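Local structure of methyltransferase-like protein (Saccharopolyspora spinosa, 4PNE) at residues G69-S72 with W73-A77; R219-L222 with A223-L227; P252-A255 with E256-A260; K285-H288 with D289-Y292. The protein catalyses a [4+2] cycloaddition in spinosyn biosynthesis as a standalone cyclase, built on the fold of S-adenosylmethionine-dependent methyltransferases and holding S-adenosyl-L-homocysteine in the crystal. All blocks are in the same frame, centred on the assembly; numbering follows the deposited sequence.

Contact 1 of 4, residues G69-S72 with W73-A77; sequences GRAS and WQQAA
With chi1 at 69°, the hydroxyl of Ser72 sits between its own backbone N and carbonyl carbon and faces the first turn of the helix, while Gln75 swings CG beside its backbone N and runs extended (chi2 170°) back over the residue before the helix. Ser72 OG accepts from Gln75 N at 3.0 Å. In return Gln75 OE1 accepts from Ser72 N, also at 3.0 Å, with the donor in the carbonyl plane of the amide. This reciprocal pair is a capping box, with Ser72 as N-cap of helix 73-88 and a glutamine in the place of the returning side chain. A weak bond from Ser72 OG to Gln75 OE1, 3.1 Å, adds to the grip, so that the amide oxygen is held by the backbone and the hydroxyl of one residue. Ala71 CB lies 3.7 Å from Gln75 OE1. The regular helix bonding starts with Ala76 N to Ser72 O at 2.9 Å. Gln74, bent at chi2, brings OE1 to 3.6 Å from Ser72 CB; its NE2 bonds Ala54 O, and its CG lies over one face of the Trp73 indole. Ala77 O accepts from His61, a residue that binds S-adenosyl-L-homocysteine.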
loop_
_atom_site.group_PDB
_atom_site.type_symbol
_atom_site.label_atom_id
_atom_site.label_comp_id
_atom_site.label_asym_id
_atom_site.label_seq_id
_atom_site.Cartn_x
_atom_site.Cartn_y
_atom_site.Cartn_z
ATOM N N GLY A 69 -5.372 -3.084 -20.621
ATOM C CA GLY A 69 -4.994 -1.772 -20.110
ATOM C C GLY A 69 -5.926 -0.622 -20.406
ATOM O O GLY A 69 -5.508 0.536 -20.339
ATOM N N ARG A 70 -7.179 -0.910 -20.758
ATOM C CA ARG A 70 -8.092 0.124 -21.258
ATOM C C ARG A 70 -8.472 1.171 -20.182
ATOM O O ARG A 70 -8.408 2.384 -20.424
ATOM C CB ARG A 70 -9.356 -0.535 -21.826
ATOM C CG ARG A 70 -9.062 -1.556 -22.941
ATOM C CD ARG A 70 -8.592 -0.930 -24.250
ATOM N NE ARG A 70 -9.635 -0.156 -24.922
ATOM C CZ ARG A 70 -10.505 -0.664 -25.794
ATOM N NH1 ARG A 70 -10.458 -1.951 -26.136
ATOM N NH2 ARG A 70 -11.417 0.124 -26.348
ATOM N N ALA A 71 -8.854 0.696 -18.999
ATOM C CA ALA A 71 -9.251 1.592 -17.903
ATOM C C ALA A 71 -8.120 2.518 -17.496
ATOM O O ALA A 71 -6.962 2.173 -17.639
ATOM C CB ALA A 71 -9.703 0.784 -16.710
ATOM N N SER A 72 -8.467 3.691 -16.974
ATOM C CA SER A 72 -7.482 4.577 -16.369
ATOM C C SER A 72 -6.800 3.912 -15.195
ATOM O O SER A 72 -7.415 3.033 -14.542
ATOM C CB SER A 72 -8.147 5.850 -15.878
ATOM O OG SER A 72 -8.995 5.591 -14.766
ATOM N N TRP A 73 -5.580 4.336 -14.856
ATOM C CA TRP A 73 -4.920 3.727 -13.725
ATOM C C TRP A 73 -5.714 3.966 -12.438
ATOM O O TRP A 73 -5.776 3.080 -11.593
ATOM C CB TRP A 73 -3.472 4.194 -13.553
ATOM C CG TRP A 73 -3.245 5.601 -13.103
ATOM C CD1 TRP A 73 -3.007 6.667 -13.889
ATOM C CD2 TRP A 73 -3.182 6.075 -11.742
ATOM N NE1 TRP A 73 -2.817 7.800 -13.112
ATOM C CE2 TRP A 73 -2.929 7.454 -11.794
ATOM C CE3 TRP A 73 -3.352 5.469 -10.500
ATOM C CZ2 TRP A 73 -2.809 8.234 -10.642
ATOM C CZ3 TRP A 73 -3.243 6.253 -9.362
ATOM C CH2 TRP A 73 -2.986 7.614 -9.444
ATOM N N GLN A 74 -6.369 5.115 -12.306
ATOM C CA GLN A 74 -7.179 5.355 -11.129
ATOM C C GLN A 74 -8.312 4.345 -11.021
ATOM O O GLN A 74 -8.562 3.801 -9.954
ATOM C CB GLN A 74 -7.745 6.766 -11.159
ATOM C CG GLN A 74 -6.706 7.872 -11.108
ATOM C CD GLN A 74 -6.365 8.492 -12.475
ATOM O OE1 GLN A 74 -6.262 7.822 -13.520
ATOM N NE2 GLN A 74 -6.173 9.799 -12.459
ATOM N N GLN A 75 -9.004 4.095 -12.125
ATOM C CA GLN A 75 -10.056 3.099 -12.135
ATOM C C GLN A 75 -9.532 1.717 -11.773
ATOM O O GLN A 75 -10.168 0.969 -11.022
ATOM C CB GLN A 75 -10.733 3.044 -13.498
ATOM C CG GLN A 75 -11.667 4.197 -13.764
ATOM C CD GLN A 75 -12.134 4.241 -15.194
ATOM O OE1 GLN A 75 -11.346 4.042 -16.124
ATOM N NE2 GLN A 75 -13.422 4.510 -15.387
ATOM N N ALA A 76 -8.380 1.361 -12.341
ATOM C CA ALA A 76 -7.761 0.058 -12.103
ATOM C C ALA A 76 -7.265 -0.070 -10.658
ATOM O O ALA A 76 -7.357 -1.143 -10.046
ATOM C CB ALA A 76 -6.617 -0.170 -13.064
ATOM N N ALA A 77 -6.790 1.028 -10.091
ATOM C CA ALA A 77 -6.427 1.035 -8.683
ATOM C C ALA A 77 -7.657 0.798 -7.812
ATOM O O ALA A 77 -7.597 0.077 -6.808
ATOM C CB ALA A 77 -5.742 2.342 -8.302
#

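Contact 2 of 4, residues R219-L222 with A223-L227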
loop_
_atom_site.group_PDB
_atom_site.type_symbol
_atom_site.label_atom_id
_atom_site.label_comp_id
_atom_site.label_asym_id
_atom_site.label_seq_id
_atom_site.Cartn_x
_atom_site.Cartn_y
_atom_site.Cartn_z
ATOM N N ARG A 219 12.487 -1.477 -1.982
ATOM C CA ARG A 219 13.163 -2.748 -1.684
ATOM C C ARG A 219 12.716 -3.843 -2.688
ATOM O O ARG A 219 11.541 -3.967 -2.978
ATOM C CB ARG A 219 12.843 -3.151 -0.239
ATOM C CG ARG A 219 13.344 -4.492 0.181
ATOM C CD ARG A 219 12.794 -4.843 1.558
ATOM N NE ARG A 219 13.583 -4.268 2.656
ATOM C CZ ARG A 219 13.106 -3.462 3.607
ATOM N NH1 ARG A 219 11.847 -3.062 3.581
ATOM N NH2 ARG A 219 13.904 -3.021 4.574
ATOM N N ILE A 220 13.663 -4.591 -3.247
ATOM C CA ILE A 220 13.346 -5.706 -4.137
ATOM C C ILE A 220 13.076 -6.947 -3.289
ATOM O O ILE A 220 13.873 -7.324 -2.423
ATOM C CB ILE A 220 14.484 -5.996 -5.147
ATOM C CG1 ILE A 220 14.856 -4.719 -5.912
ATOM C CG2 ILE A 220 14.118 -7.155 -6.102
ATOM C CD1 ILE A 220 15.727 -4.954 -7.114
ATOM N N CYS A 221 11.946 -7.583 -3.546
ATOM C CA CYS A 221 11.542 -8.744 -2.793
ATOM C C CYS A 221 10.720 -9.678 -3.690
ATOM O O CYS A 221 9.831 -9.207 -4.423
ATOM C CB CYS A 221 10.736 -8.257 -1.580
ATOM S SG CYS A 221 10.193 -9.471 -0.418
ATOM N N LEU A 222 10.936 -10.980 -3.584
ATOM C CA LEU A 222 10.029 -11.961 -4.195
ATOM C C LEU A 222 8.732 -12.118 -3.383
ATOM O O LEU A 222 8.749 -12.001 -2.168
ATOM C CB LEU A 222 10.698 -13.332 -4.288
ATOM C CG LEU A 222 11.975 -13.415 -5.116
ATOM C CD1 LEU A 222 12.718 -14.707 -4.791
ATOM C CD2 LEU A 222 11.635 -13.366 -6.578
ATOM N N ALA A 223 7.619 -12.423 -4.043
ATOM C CA ALA A 223 6.404 -12.759 -3.335
ATOM C C ALA A 223 6.635 -13.932 -2.389
ATOM O O ALA A 223 6.103 -13.963 -1.283
ATOM C CB ALA A 223 5.293 -13.085 -4.304
ATOM N N GLU A 224 7.432 -14.893 -2.840
ATOM C CA GLU A 224 7.761 -16.066 -2.047
ATOM C C GLU A 224 8.463 -15.681 -0.741
ATOM O O GLU A 224 8.289 -16.354 0.279
ATOM C CB GLU A 224 8.643 -17.022 -2.869
ATOM C CG GLU A 224 7.958 -17.604 -4.127
ATOM C CD GLU A 224 8.143 -16.781 -5.410
ATOM O OE1 GLU A 224 8.411 -15.550 -5.373
ATOM O OE2 GLU A 224 7.998 -17.392 -6.486
ATOM N N GLN A 225 9.226 -14.589 -0.780
ATOM C CA GLN A 225 9.966 -14.099 0.399
ATOM C C GLN A 225 9.024 -13.396 1.370
ATOM O O GLN A 225 9.141 -13.521 2.585
ATOM C CB GLN A 225 11.097 -13.168 -0.033
ATOM C CG GLN A 225 12.229 -13.950 -0.692
ATOM C CD GLN A 225 13.297 -13.078 -1.320
ATOM O OE1 GLN A 225 13.020 -12.060 -1.956
ATOM N NE2 GLN A 225 14.535 -13.500 -1.177
ATOM N N LEU A 226 8.094 -12.637 0.808
ATOM C CA LEU A 226 7.030 -12.021 1.589
ATOM C C LEU A 226 6.196 -13.089 2.318
ATOM O O LEU A 226 5.888 -12.957 3.498
ATOM C CB LEU A 226 6.114 -11.178 0.692
ATOM C CG LEU A 226 6.203 -9.670 0.756
ATOM C CD1 LEU A 226 5.244 -9.095 -0.282
ATOM C CD2 LEU A 226 5.817 -9.200 2.141
ATOM N N LEU A 227 5.829 -14.147 1.591
ATOM C CA LEU A 227 5.055 -15.237 2.171
ATOM C C LEU A 227 5.781 -15.865 3.324
ATOM O O LEU A 227 5.206 -16.106 4.384
ATOM C CB LEU A 227 4.747 -16.324 1.153
ATOM C CG LEU A 227 3.611 -16.010 0.203
ATOM C CD1 LEU A 227 3.673 -17.001 -0.923
ATOM C CD2 LEU A 227 2.279 -16.071 0.916
#
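Cys221 is the first residue of 219-222 to meet the helix: its SG, anti to the backbone N (chi1 -176°), lies 3.8 Å from Gln225 CB and 4.2 Å from Leu226 CG, an apolar contact in which Cys221 and Leu226 are buried. Leu222, the N-cap residue, carries most of the rest. Its N-H points almost straight at the side-chain amide of Gln225, with 2.9 Å between Leu222 N and Gln225 OE1 and an angle of 170° at the hydrogen. The isobutyl group rests against that same amide, Leu222 CD1 being 3.9 Å from Gln225 CD. Beside it the bent side chain of Glu224 brings OE1 to 3.4 Å from Leu222 CB. Leu222 O receives two N-H groups, Leu226 N at 3.1 Å in the carbonyl plane and Gln225 N at 3.0 Å from well above it. As a leucine supplies no side-chain acceptor, the cap is one-sided: Gln225 reaches back to the loop, its NE2 meanwhile bonded to Ser24 OG. The turn opens helix 223-233 after the long loop from strand 191-200. Ala223 and Leu227 face strands 236-242 and 290-298, Leu226 packs on strands 290-298 and 191-200, and Cys221 is joined by backbone bonding to Lys200.

Contact 3 of 4, residues P252-A255 with E256-A260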
loop_
_atom_site.group_PDB
_atom_site.type_symbol
_atom_site.label_atom_id
_atom_site.label_comp_id
_atom_site.label_asym_id
_atom_site.label_seq_id
_atom_site.Cartn_x
_atom_site.Cartn_y
_atom_site.Cartn_z
ATOM N N PRO A 252 3.741 1.848 -17.190
ATOM C CA PRO A 252 3.759 2.655 -18.418
ATOM C C PRO A 252 2.706 3.750 -18.373
ATOM O O PRO A 252 2.988 4.894 -18.783
ATOM C CB PRO A 252 3.447 1.634 -19.531
ATOM C CG PRO A 252 3.686 0.319 -18.929
ATOM C CD PRO A 252 3.520 0.418 -17.459
ATOM N N GLN A 253 1.516 3.445 -17.861
ATOM C CA GLN A 253 0.429 4.408 -17.910
ATOM C C GLN A 253 0.672 5.514 -16.898
ATOM O O GLN A 253 0.491 6.703 -17.222
ATOM C CB GLN A 253 -0.938 3.756 -17.678
ATOM C CG GLN A 253 -1.340 2.834 -18.827
ATOM C CD GLN A 253 -2.823 2.472 -18.879
ATOM O OE1 GLN A 253 -3.665 3.073 -18.212
ATOM N NE2 GLN A 253 -3.141 1.468 -19.696
ATOM N N PHE A 254 1.120 5.171 -15.699
ATOM C CA PHE A 254 1.386 6.210 -14.712
ATOM C C PHE A 254 2.535 7.113 -15.163
ATOM O O PHE A 254 2.452 8.328 -14.987
ATOM C CB PHE A 254 1.693 5.601 -13.343
ATOM C CG PHE A 254 1.934 6.630 -12.282
ATOM C CD1 PHE A 254 0.873 7.266 -11.698
ATOM C CD2 PHE A 254 3.221 6.974 -11.904
ATOM C CE1 PHE A 254 1.071 8.260 -10.749
ATOM C CE2 PHE A 254 3.436 7.964 -10.949
ATOM C CZ PHE A 254 2.371 8.590 -10.375
ATOM N N ALA A 255 3.567 6.551 -15.789
ATOM C CA ALA A 255 4.703 7.332 -16.276
ATOM C C ALA A 255 4.252 8.347 -17.306
ATOM O O ALA A 255 4.701 9.490 -17.295
ATOM C CB ALA A 255 5.779 6.430 -16.868
ATOM N N GLU A 256 3.379 7.925 -18.211
ATOM C CA GLU A 256 2.855 8.855 -19.190
ATOM C C GLU A 256 2.090 10.000 -18.500
ATOM O O GLU A 256 2.276 11.178 -18.836
ATOM C CB GLU A 256 1.975 8.123 -20.192
ATOM C CG GLU A 256 1.195 9.069 -21.063
ATOM C CD GLU A 256 0.624 8.411 -22.289
ATOM O OE1 GLU A 256 0.769 7.176 -22.449
ATOM O OE2 GLU A 256 0.004 9.142 -23.082
ATOM N N GLU A 257 1.265 9.672 -17.502
ATOM C CA GLU A 257 0.541 10.706 -16.744
ATOM C C GLU A 257 1.471 11.688 -16.041
ATOM O O GLU A 257 1.217 12.903 -15.997
ATOM C CB GLU A 257 -0.378 10.054 -15.697
ATOM C CG GLU A 257 -1.427 9.172 -16.288
ATOM C CD GLU A 257 -2.370 9.934 -17.188
ATOM O OE1 GLU A 257 -3.010 10.893 -16.687
ATOM O OE2 GLU A 257 -2.445 9.592 -18.392
ATOM N N LEU A 258 2.521 11.146 -15.445
ATOM C CA LEU A 258 3.519 11.887 -14.708
ATOM C C LEU A 258 4.244 12.811 -15.641
ATOM O O LEU A 258 4.426 13.990 -15.332
ATOM C CB LEU A 258 4.484 10.933 -14.022
ATOM C CG LEU A 258 5.641 11.556 -13.221
ATOM C CD1 LEU A 258 5.153 12.540 -12.144
ATOM C CD2 LEU A 258 6.498 10.480 -12.575
ATOM N N ALA A 259 4.579 12.315 -16.823
ATOM C CA ALA A 259 5.359 13.101 -17.791
ATOM C C ALA A 259 4.630 14.355 -18.187
ATOM O O ALA A 259 5.244 15.383 -18.398
ATOM C CB ALA A 259 5.649 12.286 -18.990
ATOM N N ALA A 260 3.319 14.292 -18.314
ATOM C CA ALA A 260 2.591 15.522 -18.585
ATOM C C ALA A 260 2.860 16.583 -17.487
ATOM O O ALA A 260 3.044 17.759 -17.794
ATOM C CB ALA A 260 1.112 15.239 -18.712
HETATM O O HOH W 1 -1.538 7.162 -19.036
#
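Phe254 and Leu258, one turn apart on helix 250-260, meet through Phe254 CE2 and Leu258 CD2 at 4.3 Å, the methyl approaching the ring obliquely. Being four residues apart, the two buried side chains leave the same side of the helix, and both have CG anti to the backbone N (chi1 -178° for Phe254). Four consecutive i to i+4 bonds set this spacing; Leu258 N to Phe254 O and Ala259 N to Ala255 O are both 2.9 Å, and the bonds from Glu256 N to Pro252 O and from Glu257 N to Gln253 O are slightly longer. On the wetter side Glu257 folds back at chi2 (-62°), so that its CG lies 3.3 Å from Gln253 O and its carboxylate turns toward a bridging water. That water donates to Gln253 O at 2.8 Å and to Glu257 OE2 at 2.7 Å, giving the Gln253 carbonyl a second donor besides Glu257 N. Gln253 NE2 bonds Gly69 O, in the loop before helix 73-88. Further out, Phe254 meets Trp73 edge-to-face, and its side chain comes within about 4 Å of a bound malonate ion, probably taken up from the crystallisation liquor. The helix packs on two others: Phe254 and Leu258 touch Val280 of helix 271-281, and together with Glu257 they touch Val53 of helix 36-54.

Contact 4 of 4, residues K285-H288 with D289-Y292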
loop_
_atom_site.group_PDB
_atom_site.type_symbol
_atom_site.label_atom_id
_atom_site.label_comp_id
_atom_site.label_asym_id
_atom_site.label_seq_id
_atom_site.Cartn_x
_atom_site.Cartn_y
_atom_site.Cartn_z
ATOM N N LYS A 285 13.682 0.565 -18.121
ATOM C CA LYS A 285 14.918 -0.126 -17.737
ATOM C C LYS A 285 14.703 -1.285 -16.763
ATOM O O LYS A 285 15.556 -2.147 -16.667
ATOM C CB LYS A 285 15.912 0.846 -17.107
ATOM C CG LYS A 285 16.278 2.033 -17.971
ATOM C CD LYS A 285 17.105 1.638 -19.178
ATOM C CE LYS A 285 17.482 2.876 -19.994
ATOM N NZ LYS A 285 18.486 2.602 -21.048
ATOM N N TYR A 286 13.565 -1.344 -16.071
ATOM C CA TYR A 286 13.417 -2.363 -15.028
ATOM C C TYR A 286 12.041 -2.957 -14.840
ATOM O O TYR A 286 11.939 -4.020 -14.234
ATOM C CB TYR A 286 13.863 -1.789 -13.675
ATOM C CG TYR A 286 13.091 -0.553 -13.274
ATOM C CD1 TYR A 286 13.505 0.691 -13.691
ATOM C CD2 TYR A 286 11.934 -0.633 -12.512
ATOM C CE1 TYR A 286 12.784 1.845 -13.363
ATOM C CE2 TYR A 286 11.214 0.499 -12.178
ATOM C CZ TYR A 286 11.636 1.740 -12.607
ATOM O OH TYR A 286 10.910 2.881 -12.267
ATOM N N ALA A 287 10.981 -2.287 -15.285
ATOM C CA ALA A 287 9.632 -2.681 -14.889
ATOM C C ALA A 287 9.253 -4.080 -15.407
ATOM O O ALA A 287 8.381 -4.764 -14.842
ATOM C CB ALA A 287 8.637 -1.672 -15.375
ATOM N N HIS A 288 9.895 -4.505 -16.492
ATOM C CA HIS A 288 9.576 -5.809 -17.048
ATOM C C HIS A 288 9.911 -6.969 -16.065
ATOM O O HIS A 288 9.402 -8.081 -16.211
ATOM C CB HIS A 288 10.303 -6.023 -18.370
ATOM C CG HIS A 288 10.158 -7.413 -18.884
ATOM N ND1 HIS A 288 8.931 -7.935 -19.221
ATOM C CD2 HIS A 288 11.056 -8.410 -19.051
ATOM C CE1 HIS A 288 9.081 -9.189 -19.601
ATOM N NE2 HIS A 288 10.362 -9.501 -19.515
ATOM N N ASP A 289 10.795 -6.700 -15.102
ATOM C CA ASP A 289 11.203 -7.646 -14.080
ATOM C C ASP A 289 10.297 -7.615 -12.856
ATOM O O ASP A 289 10.356 -8.517 -12.020
ATOM C CB ASP A 289 12.642 -7.362 -13.636
ATOM C CG ASP A 289 13.651 -7.573 -14.763
ATOM O OD1 ASP A 289 13.510 -8.575 -15.501
ATOM O OD2 ASP A 289 14.549 -6.722 -14.917
ATOM N N MET A 290 9.456 -6.580 -12.769
ATOM C CA MET A 290 8.493 -6.460 -11.688
ATOM C C MET A 290 7.280 -7.313 -11.898
ATOM O O MET A 290 6.846 -7.518 -13.015
ATOM C CB MET A 290 8.042 -5.017 -11.542
ATOM C CG MET A 290 9.141 -4.128 -11.040
ATOM S SD MET A 290 8.666 -2.393 -11.123
ATOM C CE MET A 290 9.469 -1.798 -9.643
ATOM N N GLY A 291 6.687 -7.754 -10.798
ATOM C CA GLY A 291 5.376 -8.384 -10.845
ATOM C C GLY A 291 4.580 -7.882 -9.667
ATOM O O GLY A 291 4.924 -6.859 -9.056
ATOM N N TYR A 292 3.520 -8.602 -9.335
ATOM C CA TYR A 292 2.609 -8.128 -8.289
ATOM C C TYR A 292 1.934 -9.295 -7.580
ATOM O O TYR A 292 1.564 -10.286 -8.207
ATOM C CB TYR A 292 1.565 -7.198 -8.898
ATOM C CG TYR A 292 0.998 -6.214 -7.913
ATOM C CD1 TYR A 292 1.656 -5.029 -7.649
ATOM C CD2 TYR A 292 -0.175 -6.481 -7.207
ATOM C CE1 TYR A 292 1.165 -4.123 -6.742
ATOM C CE2 TYR A 292 -0.675 -5.583 -6.292
ATOM C CZ TYR A 292 -0.009 -4.403 -6.058
ATOM O OH TYR A 292 -0.499 -3.497 -5.141
HETATM O O HOH W 2 5.702 -5.639 -14.974
#
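Met290 folds back along the short 3-10 turn that leads into strand 290-298, and its sulfur makes a Met-aromatic contact with Tyr286. The side chain starts with CB 3.3 Å from Ala287 O, and CG, placed beside the backbone N by a chi1 of -69°, continues past the same carbonyl. SD comes next, 3.9 Å from Ala287 CA and 5.1 Å from the centroid of the Tyr286 ring. It lies 81° off the ring normal, so the sulfur meets the edge of the phenol and not its face. The terminal CE stays at that edge near the ring plane, 3.8 Å from Tyr286 CE2. At the far end of the ring, Tyr286 OH bonds Ala279 O of helix 271-281. Two i to i+3 bonds close the turn, Asp289 N to Tyr286 O and Met290 N to Ala287 O, each with the donor above the plane of its carbonyl. Beyond them the strand pairs with strand 191-200, where Gly291 bonds to Val199 through the backbone and Met290 touches Val198. A water bridges the turn and the first strand residue, donating to Ala287 O at 2.8 Å and to Met290 O at 2.9 Å.

Contacts 1 and 2 both open helices with a glutamine that reaches back to the N-cap backbone, but only contact 1 has a serine to complete a capping box; in contact 2 a leucine caps and the surroundings are more apolar. Contacts 1 and 3 touch directly, by a polar and an aromatic pair and by Trp73 NE1 packing on Glu257 CG, in the helical layer beside the S-adenosyl-L-homocysteine pocket. Contacts 2 and 4, centres about 13 Å apart, instead lie at the sheet, where helix 223-233 packs on strand 290-298 that contact 4 begins. Contact 4 is the surface one, whereas the others mix buried and exposed residues; a water bridges a carbonyl to a carboxylate in contact 3 and two carbonyls in contact 4.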